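PDB 3V67: sensor protein CpxA from Vibrio parahaemolyticus, which probably senses envelope signals through this periplasmic PAS-fold domain and passes them on as a membrane-bound histidine kinase of a two-component system. Local coordinates for residues A[56-68]-A[109-123]. Sequence-based numbering, arbitrary orientation.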
loop_
_atom_site.group_PDB
_atom_site.type_symbol
_atom_site.label_atom_id
_atom_site.label_comp_id
_atom_site.label_asym_id
_atom_site.label_seq_id
_atom_site.Cartn_x
_atom_site.Cartn_y
_atom_site.Cartn_z
ATOM N N PRO A 56 -7.981 11.292 10.397
ATOM C CA PRO A 56 -6.518 11.349 10.451
ATOM C C PRO A 56 -6.072 12.453 11.399
ATOM O O PRO A 56 -6.598 13.563 11.335
ATOM C CB PRO A 56 -6.125 11.705 9.015
ATOM C CG PRO A 56 -7.268 11.244 8.180
ATOM C CD PRO A 56 -8.490 11.440 9.021
ATOM N N ARG A 57 -5.127 12.138 12.276
ATOM C CA ARG A 57 -4.607 13.098 13.233
ATOM C C ARG A 57 -3.305 13.724 12.745
ATOM O O ARG A 57 -2.374 13.023 12.373
ATOM C CB ARG A 57 -4.379 12.419 14.580
ATOM C CG ARG A 57 -3.623 13.284 15.556
ATOM C CD ARG A 57 -3.554 12.662 16.931
ATOM N NE ARG A 57 -2.757 13.493 17.824
ATOM C CZ ARG A 57 -2.439 13.162 19.070
ATOM N NH1 ARG A 57 -2.854 12.009 19.577
ATOM N NH2 ARG A 57 -1.704 13.985 19.807
ATOM N N VAL A 58 -3.241 15.049 12.758
ATOM C CA VAL A 58 -2.035 15.748 12.335
ATOM C C VAL A 58 -1.066 15.968 13.499
ATOM O O VAL A 58 -1.446 16.508 14.535
ATOM C CB VAL A 58 -2.375 17.094 11.666
ATOM C CG1 VAL A 58 -1.115 17.889 11.405
ATOM C CG2 VAL A 58 -3.141 16.860 10.369
ATOM N N PHE A 59 0.178 15.526 13.323
ATOM C CA PHE A 59 1.228 15.734 14.317
ATOM C C PHE A 59 2.266 16.716 13.782
ATOM O O PHE A 59 2.372 16.928 12.577
ATOM C CB PHE A 59 1.959 14.430 14.625
ATOM C CG PHE A 59 1.208 13.481 15.521
ATOM C CD1 PHE A 59 1.382 13.517 16.896
ATOM C CD2 PHE A 59 0.370 12.518 14.984
ATOM C CE1 PHE A 59 0.718 12.622 17.716
ATOM C CE2 PHE A 59 -0.298 11.623 15.800
ATOM C CZ PHE A 59 -0.123 11.676 17.166
ATOM N N PHE A 60 3.054 17.284 14.687
ATOM C CA PHE A 60 4.119 18.193 14.300
ATOM C C PHE A 60 5.400 17.879 15.051
ATOM O O PHE A 60 5.365 17.312 16.139
ATOM C CB PHE A 60 3.709 19.643 14.562
ATOM C CG PHE A 60 2.556 20.106 13.721
ATOM C CD1 PHE A 60 2.756 20.484 12.404
ATOM C CD2 PHE A 60 1.272 20.162 14.243
ATOM C CE1 PHE A 60 1.698 20.905 11.621
ATOM C CE2 PHE A 60 0.213 20.587 13.468
ATOM C CZ PHE A 60 0.427 20.961 12.154
ATOM N N SER A 61 6.530 18.248 14.462
ATOM C CA SER A 61 7.808 18.179 15.151
ATOM C C SER A 61 8.708 19.280 14.620
ATOM O O SER A 61 8.374 19.933 13.632
ATOM C CB SER A 61 8.473 16.819 14.942
ATOM O OG SER A 61 9.198 16.784 13.720
ATOM N N ASP A 62 9.837 19.501 15.282
ATOM C CA ASP A 62 10.819 20.445 14.766
ATOM C C ASP A 62 11.900 19.689 14.002
ATOM O O ASP A 62 11.739 18.506 13.700
ATOM C CB ASP A 62 11.419 21.315 15.882
ATOM C CG ASP A 62 11.989 20.502 17.033
ATOM O OD1 ASP A 62 12.521 19.398 16.797
ATOM O OD2 ASP A 62 11.907 20.979 18.186
ATOM N N TYR A 63 12.998 20.371 13.695
ATOM C CA TYR A 63 14.130 19.733 13.038
ATOM C C TYR A 63 15.188 19.312 14.049
ATOM O O TYR A 63 16.365 19.198 13.709
ATOM C CB TYR A 63 14.748 20.668 12.003
ATOM C CG TYR A 63 13.923 20.846 10.750
ATOM C CD1 TYR A 63 14.112 20.023 9.651
ATOM C CD2 TYR A 63 12.957 21.839 10.667
ATOM C CE1 TYR A 63 13.361 20.185 8.500
ATOM C CE2 TYR A 63 12.204 22.011 9.521
ATOM C CZ TYR A 63 12.409 21.182 8.443
ATOM O OH TYR A 63 11.658 21.354 7.307
ATOM N N ASN A 64 14.763 19.087 15.288
ATOM C CA ASN A 64 15.672 18.660 16.346
ATOM C C ASN A 64 15.186 17.407 17.068
ATOM O O ASN A 64 15.708 17.047 18.125
ATOM C CB ASN A 64 15.902 19.789 17.355
ATOM C CG ASN A 64 16.770 20.899 16.801
ATOM O OD1 ASN A 64 17.748 20.645 16.097
ATOM N ND2 ASN A 64 16.413 22.140 17.109
ATOM N N GLY A 65 14.172 16.757 16.505
ATOM C CA GLY A 65 13.692 15.490 17.025
ATOM C C GLY A 65 12.630 15.571 18.106
ATOM O O GLY A 65 12.376 14.589 18.802
ATOM N N ASN A 66 11.997 16.731 18.250
ATOM C CA ASN A 66 10.996 16.902 19.298
ATOM C C ASN A 66 9.572 17.001 18.750
ATOM O O ASN A 66 9.293 17.828 17.887
ATOM C CB ASN A 66 11.329 18.126 20.157
ATOM C CG ASN A 66 12.816 18.243 20.452
ATOM O OD1 ASN A 66 13.370 17.479 21.244
ATOM N ND2 ASN A 66 13.469 19.207 19.813
ATOM N N VAL A 67 8.679 16.148 19.249
ATOM C CA VAL A 67 7.270 16.191 18.865
ATOM C C VAL A 67 6.578 17.379 19.533
ATOM O O VAL A 67 6.728 17.594 20.734
ATOM C CB VAL A 67 6.533 14.883 19.254
ATOM C CG1 VAL A 67 5.054 14.970 18.900
ATOM C CG2 VAL A 67 7.171 13.685 18.572
ATOM N N LEU A 68 5.826 18.149 18.752
ATOM C CA LEU A 68 5.133 19.322 19.273
ATOM C C LEU A 68 3.631 19.105 19.278
ATOM O O LEU A 68 3.008 19.010 18.225
ATOM C CB LEU A 68 5.452 20.551 18.431
ATOM C CG LEU A 68 6.927 20.832 18.181
ATOM C CD1 LEU A 68 7.094 22.093 17.347
ATOM C CD2 LEU A 68 7.678 20.946 19.497
ATOM N N PRO A 109 7.665 19.143 5.088
ATOM C CA PRO A 109 7.969 20.469 5.633
ATOM C C PRO A 109 6.729 21.348 5.736
ATOM O O PRO A 109 5.829 21.245 4.906
ATOM C CB PRO A 109 8.953 21.051 4.616
ATOM C CG PRO A 109 8.740 20.256 3.366
ATOM C CD PRO A 109 8.374 18.885 3.823
ATOM N N ILE A 110 6.681 22.191 6.760
ATOM C CA ILE A 110 5.574 23.122 6.921
ATOM C C ILE A 110 6.057 24.399 7.597
ATOM O O ILE A 110 7.003 24.377 8.375
ATOM C CB ILE A 110 4.402 22.490 7.711
ATOM C CG1 ILE A 110 3.110 23.288 7.500
ATOM C CG2 ILE A 110 4.744 22.360 9.193
ATOM C CD1 ILE A 110 1.884 22.665 8.146
ATOM N N VAL A 111 5.425 25.520 7.272
ATOM C CA VAL A 111 5.779 26.785 7.895
ATOM C C VAL A 111 4.591 27.337 8.667
ATOM O O VAL A 111 3.561 27.685 8.082
ATOM C CB VAL A 111 6.243 27.830 6.864
ATOM C CG1 VAL A 111 6.492 29.167 7.545
ATOM C CG2 VAL A 111 7.495 27.348 6.142
ATOM N N LEU A 112 4.745 27.409 9.985
ATOM C CA LEU A 112 3.702 27.928 10.854
ATOM C C LEU A 112 4.296 28.963 11.792
ATOM O O LEU A 112 5.315 28.706 12.433
ATOM C CB LEU A 112 3.063 26.790 11.656
ATOM C CG LEU A 112 2.365 25.682 10.859
ATOM C CD1 LEU A 112 1.775 24.642 11.800
ATOM C CD2 LEU A 112 1.288 26.256 9.944
ATOM N N ALA A 113 3.656 30.128 11.864
ATOM C CA ALA A 113 4.131 31.241 12.688
ATOM C C ALA A 113 5.571 31.635 12.356
ATOM O O ALA A 113 6.379 31.866 13.256
ATOM C CB ALA A 113 3.992 30.910 14.172
ATOM N N ASP A 114 5.879 31.703 11.062
ATOM C CA ASP A 114 7.227 32.011 10.583
ATOM C C ASP A 114 8.295 31.063 11.130
ATOM O O ASP A 114 9.467 31.423 11.223
ATOM C CB ASP A 114 7.600 33.466 10.880
ATOM C CG ASP A 114 7.216 34.408 9.755
ATOM O OD1 ASP A 114 7.322 34.003 8.578
ATOM O OD2 ASP A 114 6.811 35.553 10.044
ATOM N N SER A 115 7.885 29.849 11.486
ATOM C CA SER A 115 8.815 28.830 11.957
ATOM C C SER A 115 8.784 27.628 11.022
ATOM O O SER A 115 7.719 27.214 10.570
ATOM C CB SER A 115 8.458 28.390 13.376
ATOM O OG SER A 115 8.400 29.506 14.251
ATOM N N GLU A 116 9.958 27.078 10.731
ATOM C CA GLU A 116 10.060 25.893 9.885
ATOM C C GLU A 116 9.958 24.613 10.708
ATOM O O GLU A 116 10.844 24.292 11.507
ATOM C CB GLU A 116 11.363 25.905 9.084
ATOM C CG GLU A 116 11.353 26.853 7.901
ATOM C CD GLU A 116 12.689 26.892 7.180
ATOM O OE1 GLU A 116 13.721 26.612 7.826
ATOM O OE2 GLU A 116 12.707 27.199 5.970
ATOM N N LEU A 117 8.866 23.887 10.498
ATOM C CA LEU A 117 8.580 22.667 11.240
ATOM C C LEU A 117 8.283 21.519 10.288
ATOM O O LEU A 117 8.388 21.660 9.068
ATOM C CB LEU A 117 7.375 22.883 12.154
ATOM C CG LEU A 117 7.437 24.104 13.071
ATOM C CD1 LEU A 117 6.123 24.269 13.817
ATOM C CD2 LEU A 117 8.606 23.987 14.042
ATOM N N LEU A 118 7.896 20.382 10.855
ATOM C CA LEU A 118 7.559 19.208 10.065
ATOM C C LEU A 118 6.197 18.661 10.470
ATOM O O LEU A 118 5.868 18.590 11.654
ATOM C CB LEU A 118 8.639 18.138 10.221
ATOM C CG LEU A 118 10.032 18.579 9.769
ATOM C CD1 LEU A 118 11.101 17.783 10.488
ATOM C CD2 LEU A 118 10.172 18.431 8.257
ATOM N N MET A 119 5.411 18.279 9.471
ATOM C CA MET A 119 4.064 17.778 9.672
ATOM C C MET A 119 4.012 16.283 9.393
ATOM O O MET A 119 4.726 15.766 8.525
ATOM C CB MET A 119 3.079 18.513 8.758
ATOM C CG MET A 119 1.613 18.309 9.122
ATOM S SD MET A 119 0.475 18.919 7.861
ATOM C CE MET A 119 0.414 17.509 6.764
ATOM N N TYR A 120 3.158 15.598 10.140
ATOM C CA TYR A 120 2.991 14.162 10.020
ATOM C C TYR A 120 1.501 13.863 10.093
ATOM O O TYR A 120 0.723 14.681 10.586
ATOM C CB TYR A 120 3.690 13.445 11.172
ATOM C CG TYR A 120 5.139 13.814 11.398
ATOM C CD1 TYR A 120 6.163 12.979 10.963
ATOM C CD2 TYR A 120 5.486 14.979 12.075
ATOM C CE1 TYR A 120 7.492 13.302 11.181
ATOM C CE2 TYR A 120 6.815 15.314 12.292
ATOM C CZ TYR A 120 7.811 14.472 11.846
ATOM O OH TYR A 120 9.130 14.798 12.061
ATOM N N VAL A 121 1.106 12.691 9.612
ATOM C CA VAL A 121 -0.291 12.279 9.684
ATOM C C VAL A 121 -0.406 10.849 10.197
ATOM O O VAL A 121 0.183 9.927 9.634
ATOM C CB VAL A 121 -1.001 12.400 8.311
ATOM C CG1 VAL A 121 -2.429 11.902 8.408
ATOM C CG2 VAL A 121 -0.979 13.836 7.818
ATOM N N GLY A 122 -1.158 10.675 11.279
ATOM C CA GLY A 122 -1.431 9.362 11.824
ATOM C C GLY A 122 -2.846 8.952 11.478
ATOM O O GLY A 122 -3.747 9.783 11.434
ATOM N N PHE A 123 -3.041 7.667 11.218
ATOM C CA PHE A 123 -4.355 7.161 10.849
ATOM C C PHE A 123 -4.375 5.653 10.994
ATOM O O PHE A 123 -3.451 4.978 10.557
ATOM C CB PHE A 123 -4.710 7.566 9.415
ATOM C CG PHE A 123 -3.654 7.221 8.400
ATOM C CD1 PHE A 123 -3.697 6.017 7.716
ATOM C CD2 PHE A 123 -2.627 8.108 8.122
ATOM C CE1 PHE A 123 -2.728 5.699 6.781
ATOM C CE2 PHE A 123 -1.654 7.796 7.188
ATOM C CZ PHE A 123 -1.705 6.592 6.516
HETATM O O HOH W 1 10.134 23.471 7.216
#
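Arg57, Phe59 and Ser61 form hydrogen-bonded pairs with Gly122, Tyr120 and Leu118; six backbone N-O bonds of 2.9 Å each, between strands running at 149°, are the evidence for an antiparallel ladder. Packing is tight on the face of Phe60 and Met119. Phe60 CE1 lies 3.6 Å from Met119 CG and 3.7 Å from Leu112 CD1, while Ile110 CD1 meets the ring at its edge; the sulfur of Met119 makes an oblique Met-aromatic contact. With CG anti to the backbone N (chi1 -166°), Met119 also brings CG within 3.6 Å of Val58 CG1. On the other face, Ser61 OG lies at the edge of the Tyr120 ring, near its plane, hydrogen-bonded to Tyr120 OH at 2.6 Å; either could donate.

The turn beyond Ser61 is the solvent side. Exposed Tyr63 lays one ring face on Leu118, with Leu118 CD1 3.9 Å from the Tyr63 ring centroid and 16° off its normal, and its OH reaches Leu117 O through a water.

In this PAS-fold sheet, strand 57-61 lies between strands 67-68 and 115-124. Leu41 of helix 37-46 packs against Phe60, and Met81 of helix 75-87 covers Phe59 and Tyr120 on the opposite face.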